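Local coordinates for protein kojibiose phosphorylase (Gut metagenome, PDB 6W0P) that is a carbohydrate-active enzyme of glycoside hydrolase family 65, with an N-terminal beta-sandwich domain, a central helical catalytic domain and a small C-terminal beta domain, at residues F91-I97 and K168-D174; I140-L144 and Y154-S158; F292-F296 and I322-H326; K727-I732 and E743-K747. One frame throughout, in Å; residues are numbered along the deposited sequence.

Interaction 1 of 4, residues F91-I97 and K168-D174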
loop_
_atom_site.group_PDB
_atom_site.type_symbol
_atom_site.label_atom_id
_atom_site.label_comp_id
_atom_site.label_asym_id
_atom_site.label_seq_id
_atom_site.Cartn_x
_atom_site.Cartn_y
_atom_site.Cartn_z
ATOM N N PHE A 91 28.136 17.202 -19.831
ATOM C CA PHE A 91 29.288 18.087 -20.177
ATOM C C PHE A 91 30.298 17.333 -21.045
ATOM O O PHE A 91 31.372 17.871 -21.302
ATOM C CB PHE A 91 29.940 18.662 -18.921
ATOM C CG PHE A 91 30.329 17.661 -17.863
ATOM C CD1 PHE A 91 31.411 16.808 -18.047
ATOM C CD2 PHE A 91 29.633 17.596 -16.663
ATOM C CE1 PHE A 91 31.756 15.887 -17.074
ATOM C CE2 PHE A 91 29.995 16.689 -15.683
ATOM C CZ PHE A 91 31.059 15.842 -15.884
ATOM N N PHE A 92 29.966 16.115 -21.474
ATOM C CA PHE A 92 30.817 15.294 -22.376
ATOM C C PHE A 92 30.187 15.224 -23.767
ATOM O O PHE A 92 30.839 14.709 -24.700
ATOM C CB PHE A 92 31.019 13.892 -21.795
ATOM C CG PHE A 92 32.009 13.781 -20.654
ATOM C CD1 PHE A 92 33.187 14.515 -20.637
ATOM C CD2 PHE A 92 31.797 12.873 -19.628
ATOM C CE1 PHE A 92 34.101 14.369 -19.604
ATOM C CE2 PHE A 92 32.716 12.721 -18.604
ATOM C CZ PHE A 92 33.864 13.472 -18.592
ATOM N N LYS A 93 28.971 15.757 -23.908
ATOM C CA LYS A 93 28.184 15.684 -25.162
ATOM C C LYS A 93 28.938 16.352 -26.316
ATOM O O LYS A 93 29.397 17.500 -26.177
ATOM C CB LYS A 93 26.816 16.344 -25.017
ATOM C CG LYS A 93 25.939 16.170 -26.250
ATOM C CD LYS A 93 24.510 16.544 -26.002
ATOM C CE LYS A 93 23.734 16.682 -27.298
ATOM N NZ LYS A 93 22.366 17.187 -27.062
ATOM N N ILE A 94 29.066 15.634 -27.423
ATOM C CA ILE A 94 29.597 16.200 -28.697
ATOM C C ILE A 94 28.623 15.878 -29.828
ATOM O O ILE A 94 27.719 15.025 -29.641
ATOM C CB ILE A 94 31.013 15.673 -29.012
ATOM C CG1 ILE A 94 30.990 14.196 -29.414
ATOM C CG2 ILE A 94 31.946 15.924 -27.838
ATOM C CD1 ILE A 94 32.354 13.614 -29.719
ATOM N N ARG A 95 28.853 16.510 -30.974
ATOM C CA ARG A 95 28.305 16.047 -32.266
ATOM C C ARG A 95 29.439 16.060 -33.282
ATOM O O ARG A 95 30.190 17.065 -33.360
ATOM C CB ARG A 95 27.104 16.894 -32.689
ATOM C CG ARG A 95 25.924 16.728 -31.748
ATOM C CD ARG A 95 24.745 17.588 -32.138
ATOM N NE ARG A 95 24.016 17.021 -33.252
ATOM C CZ ARG A 95 23.473 17.720 -34.256
ATOM N NH1 ARG A 95 23.616 19.036 -34.332
ATOM N NH2 ARG A 95 22.819 17.084 -35.214
ATOM N N ILE A 96 29.548 14.976 -34.042
ATOM C CA ILE A 96 30.526 14.896 -35.152
ATOM C C ILE A 96 29.765 14.669 -36.462
ATOM O O ILE A 96 28.924 13.760 -36.518
ATOM C CB ILE A 96 31.580 13.825 -34.843
ATOM C CG1 ILE A 96 32.312 14.157 -33.542
ATOM C CG2 ILE A 96 32.535 13.687 -36.019
ATOM C CD1 ILE A 96 33.326 13.113 -33.101
ATOM N N ILE A 97 30.041 15.523 -37.459
ATOM C CA ILE A 97 29.438 15.487 -38.828
ATOM C C ILE A 97 30.572 15.483 -39.859
ATOM O O ILE A 97 31.466 16.329 -39.767
ATOM C CB ILE A 97 28.457 16.657 -39.036
ATOM C CG1 ILE A 97 27.437 16.743 -37.897
ATOM C CG2 ILE A 97 27.774 16.574 -40.399
ATOM C CD1 ILE A 97 27.878 17.631 -36.758
ATOM N N LYS A 168 32.972 18.480 -38.935
ATOM C CA LYS A 168 32.472 19.444 -37.941
ATOM C C LYS A 168 32.436 18.760 -36.578
ATOM O O LYS A 168 31.960 17.628 -36.505
ATOM C CB LYS A 168 31.086 19.943 -38.336
ATOM C CG LYS A 168 30.715 21.251 -37.661
ATOM C CD LYS A 168 29.240 21.419 -37.381
ATOM C CE LYS A 168 28.998 22.654 -36.538
ATOM N NZ LYS A 168 27.575 23.058 -36.574
ATOM N N LEU A 169 32.936 19.432 -35.546
ATOM C CA LEU A 169 32.861 18.970 -34.142
ATOM C C LEU A 169 32.124 20.039 -33.350
ATOM O O LEU A 169 32.493 21.228 -33.506
ATOM C CB LEU A 169 34.278 18.752 -33.618
ATOM C CG LEU A 169 34.415 18.509 -32.118
ATOM C CD1 LEU A 169 33.807 17.179 -31.697
ATOM C CD2 LEU A 169 35.868 18.563 -31.731
ATOM N N GLU A 170 31.086 19.633 -32.613
ATOM C CA GLU A 170 30.346 20.481 -31.645
ATOM C C GLU A 170 30.625 19.944 -30.230
ATOM O O GLU A 170 30.409 18.754 -30.025
ATOM C CB GLU A 170 28.846 20.465 -31.939
ATOM C CG GLU A 170 28.476 20.961 -33.329
ATOM C CD GLU A 170 26.987 20.944 -33.670
ATOM O OE1 GLU A 170 26.177 20.490 -32.830
ATOM O OE2 GLU A 170 26.636 21.367 -34.781
ATOM N N LEU A 171 31.096 20.793 -29.317
ATOM C CA LEU A 171 31.143 20.512 -27.864
ATOM C C LEU A 171 29.935 21.178 -27.193
ATOM O O LEU A 171 29.758 22.412 -27.352
ATOM C CB LEU A 171 32.458 21.015 -27.255
ATOM C CG LEU A 171 33.754 20.570 -27.928
ATOM C CD1 LEU A 171 34.934 20.959 -27.060
ATOM C CD2 LEU A 171 33.765 19.076 -28.202
ATOM N N HIS A 172 29.164 20.384 -26.443
ATOM C CA HIS A 172 27.928 20.823 -25.748
ATOM C C HIS A 172 28.100 20.750 -24.224
ATOM O O HIS A 172 28.715 19.775 -23.730
ATOM C CB HIS A 172 26.748 19.957 -26.182
ATOM C CG HIS A 172 26.386 20.030 -27.626
ATOM N ND1 HIS A 172 25.069 20.095 -28.044
ATOM C CD2 HIS A 172 27.135 19.993 -28.745
ATOM C CE1 HIS A 172 25.029 20.103 -29.360
ATOM N NE2 HIS A 172 26.280 20.048 -29.811
ATOM N N LEU A 173 27.562 21.741 -23.510
ATOM C CA LEU A 173 27.011 21.571 -22.145
ATOM C C LEU A 173 25.489 21.595 -22.284
ATOM O O LEU A 173 24.959 22.627 -22.742
ATOM C CB LEU A 173 27.491 22.688 -21.215
ATOM C CG LEU A 173 28.987 22.975 -21.236
ATOM C CD1 LEU A 173 29.294 24.142 -20.319
ATOM C CD2 LEU A 173 29.799 21.747 -20.835
ATOM N N ASP A 174 24.836 20.484 -21.951
ATOM C CA ASP A 174 23.396 20.230 -22.200
ATOM C C ASP A 174 22.708 20.032 -20.856
ATOM O O ASP A 174 22.942 18.972 -20.240
ATOM C CB ASP A 174 23.194 18.997 -23.093
ATOM C CG ASP A 174 21.731 18.627 -23.272
ATOM O OD1 ASP A 174 20.893 19.425 -22.814
ATOM O OD2 ASP A 174 21.431 17.550 -23.870
HETATM O O HOH W 1 23.705 21.047 -32.408
#
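Arg95 and Glu170 lie side by side and point the same way, a hydrogen-bonded antiparallel pair whose charged ends meet over one face of the sheet, the one that also carries Lys168. Their flat groups are turned 67° apart, with Glu170 OE1 at the edge of the guanidinium, near its plane; the direct bond from Arg95 NH1 to OE1 is weak at 3.3 Å. A water firms up the link, accepting from NH1 and donating to OE1 at 2.6 Å. OE1 has one more partner: His172 NE2, 3.1 Å away, points along its own ring plane at the anti lone pair of OE1. The second oxygen, OE2, receives Lys168 NZ at 2.6 Å, so this buried carboxylate is held at both oxygens, which would probably favour its charged form. NE of Arg95 turns elsewhere, to Glu102. The aliphatic part of Lys93 runs across His172, its CE 3.7 Å from ND1; CG anti to the backbone N (chi1 -175°) and an extended chain carry NZ on to a weak salt bridge with Asp174 OD2. Asp174 OD1 is taken by Asn176. Isoleucine and leucine, apolar and branched, suit the other face, which is buried in the sandwich: Ile94 CG2 touches Leu171 CD2 at 3.7 Å and Ile96 CG1 lies 3.8 Å from Leu169 CD1. Strand 165-174 runs between 94-98 and 230-239 in one sheet of the N-terminal beta sandwich. The Ile94, Ile96, Leu169 and Leu171 face packs on strands 152-161, 210-217 and 245-256 of the second sheet.

Interaction 2 of 4, residues I140-L144 and Y154-S158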
loop_
_atom_site.group_PDB
_atom_site.type_symbol
_atom_site.label_atom_id
_atom_site.label_comp_id
_atom_site.label_asym_id
_atom_site.label_seq_id
_atom_site.Cartn_x
_atom_site.Cartn_y
_atom_site.Cartn_z
ATOM N N ILE A 140 39.551 8.780 -31.240
ATOM C CA ILE A 140 39.846 8.393 -29.832
ATOM C C ILE A 140 39.201 9.442 -28.935
ATOM O O ILE A 140 39.548 10.609 -29.088
ATOM C CB ILE A 140 41.356 8.275 -29.569
ATOM C CG1 ILE A 140 42.095 7.481 -30.649
ATOM C CG2 ILE A 140 41.597 7.699 -28.184
ATOM C CD1 ILE A 140 43.623 7.629 -30.582
ATOM N N ILE A 141 38.290 9.026 -28.048
ATOM C CA ILE A 141 37.625 9.919 -27.056
ATOM C C ILE A 141 38.041 9.464 -25.660
ATOM O O ILE A 141 37.729 8.330 -25.270
ATOM C CB ILE A 141 36.105 9.948 -27.257
ATOM C CG1 ILE A 141 35.770 10.387 -28.681
ATOM C CG2 ILE A 141 35.432 10.821 -26.213
ATOM C CD1 ILE A 141 34.311 10.337 -29.012
ATOM N N SER A 142 38.747 10.343 -24.957
ATOM C CA SER A 142 39.357 10.071 -23.638
ATOM C C SER A 142 38.675 10.973 -22.607
ATOM O O SER A 142 38.378 12.131 -22.958
ATOM C CB SER A 142 40.851 10.265 -23.715
ATOM O OG SER A 142 41.399 9.463 -24.758
ATOM N N ARG A 143 38.370 10.452 -21.414
ATOM C CA ARG A 143 37.874 11.317 -20.318
ATOM C C ARG A 143 38.310 10.849 -18.922
ATOM O O ARG A 143 38.646 9.651 -18.694
ATOM C CB ARG A 143 36.365 11.550 -20.435
ATOM C CG ARG A 143 35.491 10.320 -20.600
ATOM C CD ARG A 143 34.132 10.720 -21.148
ATOM N NE ARG A 143 33.066 9.947 -20.522
ATOM C CZ ARG A 143 31.831 9.783 -21.000
ATOM N NH1 ARG A 143 31.477 10.331 -22.144
ATOM N NH2 ARG A 143 30.959 9.041 -20.330
ATOM N N LEU A 144 38.291 11.838 -18.036
ATOM C CA LEU A 144 38.738 11.826 -16.628
ATOM C C LEU A 144 37.751 12.658 -15.805
ATOM O O LEU A 144 37.325 13.723 -16.278
ATOM C CB LEU A 144 40.110 12.498 -16.522
ATOM C CG LEU A 144 41.317 11.812 -17.140
ATOM C CD1 LEU A 144 42.492 12.782 -17.141
ATOM C CD2 LEU A 144 41.710 10.555 -16.385
ATOM N N TYR A 154 37.654 16.375 -17.538
ATOM C CA TYR A 154 38.484 16.601 -18.738
ATOM C C TYR A 154 38.069 15.623 -19.830
ATOM O O TYR A 154 37.741 14.435 -19.540
ATOM C CB TYR A 154 39.956 16.433 -18.374
ATOM C CG TYR A 154 40.322 17.154 -17.102
ATOM C CD1 TYR A 154 40.198 18.529 -17.010
ATOM C CD2 TYR A 154 40.783 16.464 -15.990
ATOM C CE1 TYR A 154 40.520 19.197 -15.844
ATOM C CE2 TYR A 154 41.114 17.121 -14.819
ATOM C CZ TYR A 154 41.010 18.496 -14.750
ATOM O OH TYR A 154 41.312 19.138 -13.584
ATOM N N GLN A 155 38.143 16.091 -21.068
ATOM C CA GLN A 155 37.813 15.281 -22.256
ATOM C C GLN A 155 38.827 15.623 -23.331
ATOM O O GLN A 155 39.131 16.804 -23.491
ATOM C CB GLN A 155 36.398 15.579 -22.744
ATOM C CG GLN A 155 35.946 14.697 -23.894
ATOM C CD GLN A 155 34.567 15.105 -24.341
ATOM O OE1 GLN A 155 34.299 16.286 -24.564
ATOM N NE2 GLN A 155 33.675 14.129 -24.441
ATOM N N MET A 156 39.321 14.612 -24.016
ATOM C CA MET A 156 40.242 14.766 -25.148
ATOM C C MET A 156 39.654 13.965 -26.305
ATOM O O MET A 156 39.210 12.828 -26.079
ATOM C CB MET A 156 41.649 14.275 -24.810
ATOM C CG MET A 156 42.669 14.603 -25.875
ATOM S SD MET A 156 44.364 14.228 -25.373
ATOM C CE MET A 156 44.334 12.449 -25.106
ATOM N N ILE A 157 39.601 14.600 -27.475
ATOM C CA ILE A 157 39.074 14.032 -28.741
ATOM C C ILE A 157 40.165 14.202 -29.801
ATOM O O ILE A 157 40.581 15.354 -30.049
ATOM C CB ILE A 157 37.761 14.725 -29.149
ATOM C CG1 ILE A 157 36.752 14.766 -28.001
ATOM C CG2 ILE A 157 37.181 14.051 -30.379
ATOM C CD1 ILE A 157 35.646 15.775 -28.193
ATOM N N SER A 158 40.602 13.088 -30.384
ATOM C CA SER A 158 41.537 13.047 -31.530
ATOM C C SER A 158 40.867 12.413 -32.764
ATOM O O SER A 158 40.066 11.470 -32.621
ATOM C CB SER A 158 42.772 12.322 -31.158
ATOM O OG SER A 158 42.574 10.939 -31.308
HETATM O O HOH W 2 41.370 10.927 -26.728
#
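Ile140, Ser142 and Leu144 form hydrogen-bonded antiparallel pairs with Ser158, Met156 and Tyr154, alternating with the non-hydrogen-bonded pairs Ile141-Ile157 and Arg143-Gln155, the strand axes running at 170°. Six backbone bonds join the pairs, the one from Ser142 N to Met156 O being nearly linear and 2.8 Å long. Small Ser158 fits beside bulky Ile140: with chi1 at 84° its OG is set against the isoleucine, 3.4 Å from CB and 3.5 Å from CD1. A water ties the next pair together, lying 2.5 Å from Ser142 OG and donating to Met156 O at 2.9 Å. Leu144 CB comes to the edge of the Tyr154 ring, 4.1 Å from CD2, while the phenol hydroxyl reaches on to Asp146 and Asn152. On the other face Ile141 and Gln155 lie alongside each other, CG2 to NE2 4.1 Å. The glutamine amide is well used despite its burial, OE1 accepting from Arg249 and NE2 donating to the backbone oxygen of Phe92. Arg143 leaves its partner strand, its guanidinium pairing with Asp47 and making a cation-pi contact with Phe45. The hairpin is flanked by strand 123-132 beside 135-145 and by 245-256 beside 152-161; helix 282-300 packs on the side of Ser142, Leu144, Tyr154 and Met156, and Ile157 faces strand 94-98 across the sandwich.

Interaction 3 of 4, residues F292-F296 and I322-H326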
loop_
_atom_site.group_PDB
_atom_site.type_symbol
_atom_site.label_atom_id
_atom_site.label_comp_id
_atom_site.label_asym_id
_atom_site.label_seq_id
_atom_site.Cartn_x
_atom_site.Cartn_y
_atom_site.Cartn_z
ATOM N N PHE A 292 46.718 10.054 -7.295
ATOM C CA PHE A 292 45.596 9.819 -6.347
ATOM C C PHE A 292 45.310 8.317 -6.199
ATOM O O PHE A 292 45.192 7.864 -5.060
ATOM C CB PHE A 292 44.340 10.540 -6.814
ATOM C CG PHE A 292 43.110 10.238 -6.002
ATOM C CD1 PHE A 292 42.378 9.079 -6.227
ATOM C CD2 PHE A 292 42.668 11.131 -5.041
ATOM C CE1 PHE A 292 41.226 8.826 -5.502
ATOM C CE2 PHE A 292 41.511 10.872 -4.322
ATOM C CZ PHE A 292 40.790 9.725 -4.559
ATOM N N PHE A 293 45.189 7.556 -7.294
ATOM C CA PHE A 293 44.869 6.106 -7.209
ATOM C C PHE A 293 46.047 5.316 -6.611
ATOM O O PHE A 293 45.772 4.306 -5.906
ATOM C CB PHE A 293 44.430 5.559 -8.566
ATOM C CG PHE A 293 43.004 5.897 -8.905
ATOM C CD1 PHE A 293 41.964 5.238 -8.270
ATOM C CD2 PHE A 293 42.712 6.867 -9.851
ATOM C CE1 PHE A 293 40.648 5.532 -8.585
ATOM C CE2 PHE A 293 41.403 7.174 -10.152
ATOM C CZ PHE A 293 40.376 6.521 -9.507
ATOM N N ASN A 294 47.298 5.687 -6.909
ATOM C CA ASN A 294 48.495 4.981 -6.384
ATOM C C ASN A 294 48.429 4.991 -4.851
ATOM O O ASN A 294 48.652 3.955 -4.247
ATOM C CB ASN A 294 49.820 5.597 -6.828
ATOM C CG ASN A 294 50.168 5.346 -8.281
ATOM O OD1 ASN A 294 49.595 4.477 -8.941
ATOM N ND2 ASN A 294 51.104 6.126 -8.795
ATOM N N HIS A 295 48.125 6.147 -4.256
ATOM C CA HIS A 295 47.961 6.317 -2.789
ATOM C C HIS A 295 46.917 5.311 -2.280
ATOM O O HIS A 295 47.240 4.586 -1.320
ATOM C CB HIS A 295 47.633 7.781 -2.468
ATOM C CG HIS A 295 47.254 8.010 -1.048
ATOM N ND1 HIS A 295 48.202 8.227 -0.053
ATOM C CD2 HIS A 295 46.046 8.026 -0.446
ATOM C CE1 HIS A 295 47.579 8.407 1.097
ATOM N NE2 HIS A 295 46.259 8.270 0.884
ATOM N N PHE A 296 45.728 5.242 -2.904
ATOM C CA PHE A 296 44.618 4.373 -2.428
ATOM C C PHE A 296 44.987 2.905 -2.660
ATOM O O PHE A 296 44.590 2.113 -1.785
ATOM C CB PHE A 296 43.249 4.812 -2.966
ATOM C CG PHE A 296 42.712 6.013 -2.211
ATOM C CD1 PHE A 296 42.836 7.301 -2.722
ATOM C CD2 PHE A 296 42.178 5.868 -0.933
ATOM C CE1 PHE A 296 42.400 8.399 -1.997
ATOM C CE2 PHE A 296 41.754 6.966 -0.205
ATOM C CZ PHE A 296 41.868 8.231 -0.736
ATOM N N ILE A 322 36.481 3.547 -4.191
ATOM C CA ILE A 322 37.319 4.777 -4.108
ATOM C C ILE A 322 36.593 5.889 -4.891
ATOM O O ILE A 322 36.637 7.071 -4.463
ATOM C CB ILE A 322 38.767 4.493 -4.606
ATOM C CG1 ILE A 322 39.479 3.463 -3.709
ATOM C CG2 ILE A 322 39.542 5.790 -4.660
ATOM C CD1 ILE A 322 40.744 2.745 -4.284
ATOM N N GLN A 323 35.930 5.535 -5.991
ATOM C CA GLN A 323 35.141 6.480 -6.839
ATOM C C GLN A 323 33.888 6.946 -6.095
ATOM O O GLN A 323 33.542 8.148 -6.198
ATOM C CB GLN A 323 34.746 5.840 -8.171
ATOM C CG GLN A 323 35.892 5.781 -9.180
ATOM C CD GLN A 323 35.428 5.771 -10.615
ATOM O OE1 GLN A 323 35.964 6.494 -11.437
ATOM N NE2 GLN A 323 34.431 4.959 -10.915
ATOM N N ALA A 324 33.255 6.049 -5.347
ATOM C CA ALA A 324 31.990 6.340 -4.639
ATOM C C ALA A 324 32.197 7.367 -3.515
ATOM O O ALA A 324 31.283 8.177 -3.299
ATOM C CB ALA A 324 31.403 5.057 -4.110
ATOM N N TYR A 325 33.313 7.308 -2.781
ATOM C CA TYR A 325 33.537 8.154 -1.576
ATOM C C TYR A 325 35.025 8.268 -1.240
ATOM O O TYR A 325 35.717 7.250 -1.217
ATOM C CB TYR A 325 32.817 7.540 -0.378
ATOM C CG TYR A 325 32.262 8.549 0.590
ATOM C CD1 TYR A 325 31.135 9.267 0.268
ATOM C CD2 TYR A 325 32.865 8.805 1.807
ATOM C CE1 TYR A 325 30.620 10.216 1.123
ATOM C CE2 TYR A 325 32.359 9.760 2.683
ATOM C CZ TYR A 325 31.218 10.463 2.346
ATOM O OH TYR A 325 30.656 11.376 3.199
ATOM N N HIS A 326 35.518 9.470 -0.949
ATOM C CA HIS A 326 36.912 9.619 -0.449
ATOM C C HIS A 326 37.017 10.728 0.604
ATOM O O HIS A 326 38.143 11.137 0.882
ATOM C CB HIS A 326 37.880 9.810 -1.623
ATOM C CG HIS A 326 37.719 11.105 -2.358
ATOM N ND1 HIS A 326 36.804 11.273 -3.368
ATOM C CD2 HIS A 326 38.378 12.283 -2.243
ATOM C CE1 HIS A 326 36.899 12.509 -3.837
ATOM N NE2 HIS A 326 37.856 13.154 -3.168
#
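Phe292, Phe293 and Phe296 of helix 282-300 pack around Ile322 and His326 at the C-terminal end of helix 308-324, an apolar and aromatic contact with its centre about 13 Å from the centre of the chain. The closest approach is Ile322 CD1 to Phe296 CB, 3.5 Å. Its other branch, CG2, meets the edge of the Phe292 ring, 3.6 Å from CE1, and also comes within 4.1 Å of Phe293 CE1. A branched isoleucine suits this place because its two arms reach different phenylalanines at once; CG2 stands anti to the backbone N, and CG1 lies beside that N (chi1 -63°). As in other family 65 enzymes, helix 282-300 probably belongs to the linker between the N-terminal beta sandwich and the (alpha/alpha)6-barrel catalytic domain. His326 follows the helix, beyond Tyr325, the first residue to leave helical geometry. Its ring takes the edge of Phe292 in a T-shaped stack, the centroids 5.4 Å apart and the planes at 87°, with Phe292 CE2 4.0 Å from His326 CD2. Phe293 also meets the ring of Phe319 one turn back along helix 308-324, while Met147 touches both Phe292 and Phe293.

Interaction 4 of 4, residues K727-I732 and E743-K747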
loop_
_atom_site.group_PDB
_atom_site.type_symbol
_atom_site.label_atom_id
_atom_site.label_comp_id
_atom_site.label_asym_id
_atom_site.label_seq_id
_atom_site.Cartn_x
_atom_site.Cartn_y
_atom_site.Cartn_z
ATOM N N LYS A 727 54.727 -4.591 8.126
ATOM C CA LYS A 727 54.513 -3.129 8.235
ATOM C C LYS A 727 55.873 -2.416 8.257
ATOM O O LYS A 727 56.893 -3.073 8.503
ATOM C CB LYS A 727 53.649 -2.808 9.465
ATOM C CG LYS A 727 54.340 -2.805 10.815
ATOM C CD LYS A 727 53.409 -2.638 11.987
ATOM C CE LYS A 727 54.141 -2.804 13.304
ATOM N NZ LYS A 727 55.235 -1.822 13.481
ATOM N N LYS A 728 55.857 -1.093 8.062
ATOM C CA LYS A 728 57.069 -0.228 7.994
ATOM C C LYS A 728 57.203 0.616 9.268
ATOM O O LYS A 728 58.251 1.238 9.444
ATOM C CB LYS A 728 56.980 0.686 6.763
ATOM C CG LYS A 728 56.771 -0.037 5.441
ATOM C CD LYS A 728 57.934 -0.909 5.045
ATOM C CE LYS A 728 58.624 -0.412 3.795
ATOM N NZ LYS A 728 57.787 -0.687 2.606
ATOM N N THR A 729 56.159 0.711 10.083
ATOM C CA THR A 729 56.203 1.476 11.344
ATOM C C THR A 729 57.220 0.795 12.259
ATOM O O THR A 729 57.469 -0.414 12.094
ATOM C CB THR A 729 54.818 1.607 11.988
ATOM O OG1 THR A 729 54.212 0.318 11.993
ATOM C CG2 THR A 729 53.943 2.625 11.285
ATOM N N LYS A 730 57.771 1.547 13.205
ATOM C CA LYS A 730 58.912 1.107 14.045
ATOM C C LYS A 730 58.408 0.524 15.357
ATOM O O LYS A 730 59.192 -0.179 15.993
ATOM C CB LYS A 730 59.853 2.278 14.337
ATOM C CG LYS A 730 60.403 2.976 13.098
ATOM C CD LYS A 730 61.185 2.034 12.217
ATOM C CE LYS A 730 61.734 2.704 10.975
ATOM N NZ LYS A 730 62.572 1.749 10.214
ATOM N N ASN A 731 57.188 0.858 15.765
ATOM C CA ASN A 731 56.673 0.535 17.119
ATOM C C ASN A 731 55.960 -0.825 17.093
ATOM O O ASN A 731 55.548 -1.291 16.024
ATOM C CB ASN A 731 55.779 1.652 17.662
ATOM C CG ASN A 731 54.619 1.978 16.749
ATOM O OD1 ASN A 731 54.798 2.103 15.537
ATOM N ND2 ASN A 731 53.437 2.123 17.324
ATOM N N ILE A 732 55.829 -1.452 18.252
ATOM C CA ILE A 732 55.179 -2.781 18.404
ATOM C C ILE A 732 53.674 -2.631 18.172
ATOM O O ILE A 732 53.044 -1.811 18.858
ATOM C CB ILE A 732 55.506 -3.363 19.792
ATOM C CG1 ILE A 732 56.976 -3.811 19.869
ATOM C CG2 ILE A 732 54.523 -4.481 20.159
ATOM C CD1 ILE A 732 57.490 -3.981 21.288
ATOM N N GLU A 743 53.978 -9.881 18.839
ATOM C CA GLU A 743 54.355 -8.456 18.778
ATOM C C GLU A 743 54.947 -8.197 17.387
ATOM O O GLU A 743 56.128 -8.497 17.191
ATOM C CB GLU A 743 55.357 -8.149 19.897
ATOM C CG GLU A 743 54.709 -8.024 21.278
ATOM C CD GLU A 743 55.695 -7.676 22.386
ATOM O OE1 GLU A 743 56.873 -8.065 22.264
ATOM O OE2 GLU A 743 55.300 -6.991 23.353
ATOM N N LEU A 744 54.167 -7.634 16.472
ATOM C CA LEU A 744 54.645 -7.300 15.107
ATOM C C LEU A 744 55.472 -6.011 15.165
ATOM O O LEU A 744 55.013 -5.022 15.732
ATOM C CB LEU A 744 53.426 -7.146 14.201
ATOM C CG LEU A 744 53.706 -6.639 12.801
ATOM C CD1 LEU A 744 54.669 -7.565 12.078
ATOM C CD2 LEU A 744 52.401 -6.478 12.029
ATOM N N ILE A 745 56.683 -6.040 14.641
ATOM C CA ILE A 745 57.527 -4.819 14.541
ATOM C C ILE A 745 57.725 -4.518 13.051
ATOM O O ILE A 745 57.277 -3.456 12.619
ATOM C CB ILE A 745 58.843 -4.994 15.321
ATOM C CG1 ILE A 745 58.562 -5.133 16.823
ATOM C CG2 ILE A 745 59.799 -3.841 15.037
ATOM C CD1 ILE A 745 59.740 -5.655 17.659
ATOM N N ASP A 746 58.312 -5.452 12.298
ATOM C CA ASP A 746 58.544 -5.322 10.833
ATOM C C ASP A 746 57.864 -6.475 10.086
ATOM O O ASP A 746 57.169 -6.200 9.094
ATOM C CB ASP A 746 60.036 -5.236 10.541
ATOM C CG ASP A 746 60.831 -6.445 11.019
ATOM O OD1 ASP A 746 60.496 -7.043 12.089
ATOM O OD2 ASP A 746 61.767 -6.795 10.305
ATOM N N LYS A 747 57.992 -7.710 10.567
ATOM C CA LYS A 747 57.614 -8.922 9.802
ATOM C C LYS A 747 57.258 -10.060 10.753
ATOM O O LYS A 747 57.992 -10.267 11.769
ATOM C CB LYS A 747 58.779 -9.304 8.895
ATOM C CG LYS A 747 58.562 -10.465 7.940
ATOM C CD LYS A 747 59.659 -10.483 6.866
ATOM C CE LYS A 747 59.796 -11.794 6.125
ATOM N NZ LYS A 747 58.621 -12.021 5.250
#
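The flat group at the centre of this contact is the peptide of Ile745, whose carbonyl oxygen Lys727 NZ approaches at 2.8 Å, tilted 18° from the carbonyl plane; no aromatic ring takes part. The same ammonium is bound within its own loop: Asn731 O, met almost straight on at 2.6 Å, and Thr729 OG1 at 2.8 Å, with a weaker bond to Thr729 O. Lysine suits this place because one charged amine can gather several oxygens of a curled loop; Thr729 O and Ile745 O, two acceptors only 3.1 Å apart, are both drawn to it. A bend at the last torsion (chi4 60°) folds NZ back among these oxygens, and Thr729 OG1 is also tied to His712. The methylenes slide past Leu744 in the opposite direction, Lys727 CE 3.9 Å from Leu744 CG. At the other end of the loop Ile732 spreads its branches, CG1 touching Ile745 CG1 at 3.7 Å and CG2 lying on the aliphatic part of Glu743, 3.7 Å from CG. The Glu743 carboxylate carbon, CD, also comes close to this methyl. A backbone bond from Lys727 N to Asp746 O, 3.1 Å long, joins the segments at the start of the loop. The loop 727-732 joins strands 722-726 and 733-737, while 743-747 turns from strand 740-744 into 747-751, so the contact bridges two sheets; Leu744 packs between them, on Leu714, Ile725 and Ile735.

From the N terminus, residues 91-97 open a long loop that residues 168-174 close in interaction 1. Interaction 2 falls within that loop, closing a short hairpin of its own. The two contacts belong to facing sheets of the N-terminal sandwich and touch directly: Phe92 packs on Arg143, while Ile94 rests on Ile157. Interaction 3 opens only after both are closed, joining two successive helices where the sandwich gives way to the helical domain, about 7 Å from interaction 2 at the nearest atoms. Interaction 4, last in series, binds two sheets near the C terminus, its centre about 26 Å from that of interaction 3. None of the loops cross.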